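PDB 6RWC: chicken beta-microseminoprotein-like 3 from Gallus gallus, which is of unknown function but belongs to the beta-microseminoprotein (PSP-94) family of small, disulfide-rich proteins and is an egg-specific paralog in chicken. Local coordinates for residues Val70-Lys73 against Asp77-Cys80. Sequence-based numbering, arbitrary orientation.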
loop_
_atom_site.group_PDB
_atom_site.type_symbol
_atom_site.label_atom_id
_atom_site.label_comp_id
_atom_site.label_asym_id
_atom_site.label_seq_id
_atom_site.Cartn_x
_atom_site.Cartn_y
_atom_site.Cartn_z
ATOM N N VAL A 70 -7.413 2.217 13.325
ATOM C CA VAL A 70 -8.024 1.460 14.411
ATOM C C VAL A 70 -8.860 2.404 15.269
ATOM O O VAL A 70 -8.338 3.368 15.841
ATOM C CB VAL A 70 -6.954 0.744 15.250
ATOM C CG1 VAL A 70 -7.588 0.038 16.426
ATOM C CG2 VAL A 70 -6.178 -0.242 14.384
ATOM N N VAL A 71 -10.159 2.124 15.365
ATOM C CA VAL A 71 -11.106 2.990 16.053
ATOM C C VAL A 71 -11.928 2.152 17.024
ATOM O O VAL A 71 -11.941 0.923 16.966
ATOM C CB VAL A 71 -12.032 3.732 15.070
ATOM C CG1 VAL A 71 -11.211 4.582 14.107
ATOM C CG2 VAL A 71 -12.905 2.733 14.318
ATOM N N LYS A 72 -12.626 2.846 17.921
ATOM C CA LYS A 72 -13.489 2.180 18.888
ATOM C C LYS A 72 -14.734 1.621 18.208
ATOM O O LYS A 72 -15.321 2.260 17.331
ATOM C CB LYS A 72 -13.896 3.157 19.991
ATOM C CG LYS A 72 -12.744 3.648 20.857
ATOM C CD LYS A 72 -12.420 2.663 21.971
ATOM C CE LYS A 72 -11.308 3.191 22.866
ATOM N NZ LYS A 72 -10.994 2.256 23.982
ATOM N N LYS A 73 -15.140 0.419 18.624
ATOM C CA LYS A 73 -16.346 -0.182 18.059
ATOM C C LYS A 73 -17.588 0.619 18.429
ATOM O O LYS A 73 -18.523 0.733 17.629
ATOM C CB LYS A 73 -16.487 -1.632 18.527
ATOM C CG LYS A 73 -15.413 -2.578 18.010
ATOM C CD LYS A 73 -15.664 -4.000 18.503
ATOM C CE LYS A 73 -14.705 -4.992 17.860
ATOM N NZ LYS A 73 -14.937 -6.387 18.333
ATOM N N ASP A 77 -15.465 7.428 15.578
ATOM C CA ASP A 77 -14.796 8.722 15.541
ATOM C C ASP A 77 -13.601 8.792 16.481
ATOM O O ASP A 77 -12.784 9.710 16.353
ATOM C CB ASP A 77 -15.780 9.842 15.892
ATOM C CG ASP A 77 -16.876 10.006 14.856
ATOM O OD1 ASP A 77 -16.614 9.746 13.663
ATOM O OD2 ASP A 77 -17.998 10.401 15.236
ATOM N N ILE A 78 -13.483 7.857 17.420
ATOM C CA ILE A 78 -12.400 7.845 18.396
ATOM C C ILE A 78 -11.391 6.783 17.979
ATOM O O ILE A 78 -11.741 5.606 17.837
ATOM C CB ILE A 78 -12.926 7.578 19.814
ATOM C CG1 ILE A 78 -13.952 8.639 20.214
ATOM C CG2 ILE A 78 -11.777 7.540 20.809
ATOM C CD1 ILE A 78 -14.526 8.445 21.600
ATOM N N SER A 79 -10.141 7.193 17.783
ATOM C CA SER A 79 -9.088 6.252 17.431
ATOM C C SER A 79 -8.582 5.533 18.675
ATOM O O SER A 79 -8.561 6.091 19.775
ATOM C CB SER A 79 -7.928 6.970 16.739
ATOM O OG SER A 79 -8.362 7.637 15.567
ATOM N N CYS A 80 -8.179 4.281 18.492
ATOM C CA CYS A 80 -7.604 3.504 19.579
ATOM C C CYS A 80 -6.085 3.604 19.554
ATOM O O CYS A 80 -5.472 3.837 18.509
ATOM C CB CYS A 80 -8.024 2.035 19.495
ATOM S SG CYS A 80 -9.759 1.705 19.881
#
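V71 and S79 form a single antiparallel beta bridge, a non-hydrogen-bonded pair whose CA atoms are 4.1 Å apart, in the C-terminal part of this beta-microseminoprotein. The evidence for the pairing is the two backbone bonds that flank it: C80 N gives its hydrogen to V70 O at 2.8 Å, and K72 N gives its own to I78 O at 2.9 Å. The amide of K72 meets its acceptor almost head-on, with a C=O...N angle of 172°, whereas C80 N reaches V70 O at 136° from above the carbonyl plane. I78 O also receives a CA-H...O contact from V71 CA, 3.2 Å away. Because V71 bonds through its backbone to V58, strand 67-72 pairs here with strand 57-62 on one edge and, by this one bridge, with the loop segment 77-80 on the other.

C80 has the largest share of the contact, with K72 next. C80 CB lies against V70 CG1 at 3.7 Å, a branch that stands anti to the backbone N of V70. The sulfur sits over the backbone, with SG 3.6 Å from V71 C, and is bonded to C57 of strand 57-62; the disulfide therefore ties 77-80 to the hairpin across the strand between them. The methylenes of K72 run past this sulfur: chi1 sets CG beside the backbone N, near SG, and the bend at chi2 (-84°) then carries CD and CE along it, while CG also touches I78 CG2 at 4.0 Å.

The CB bonds of V71 and S79 point away from the opposite segment, although both CB atoms touch it; V71 packs on P76 and L60, and S79 OG is hydrogen-bonded to R69 NE. The tightest lysine-sulfur approach is from K72 CD to C80 SG, 3.5 Å.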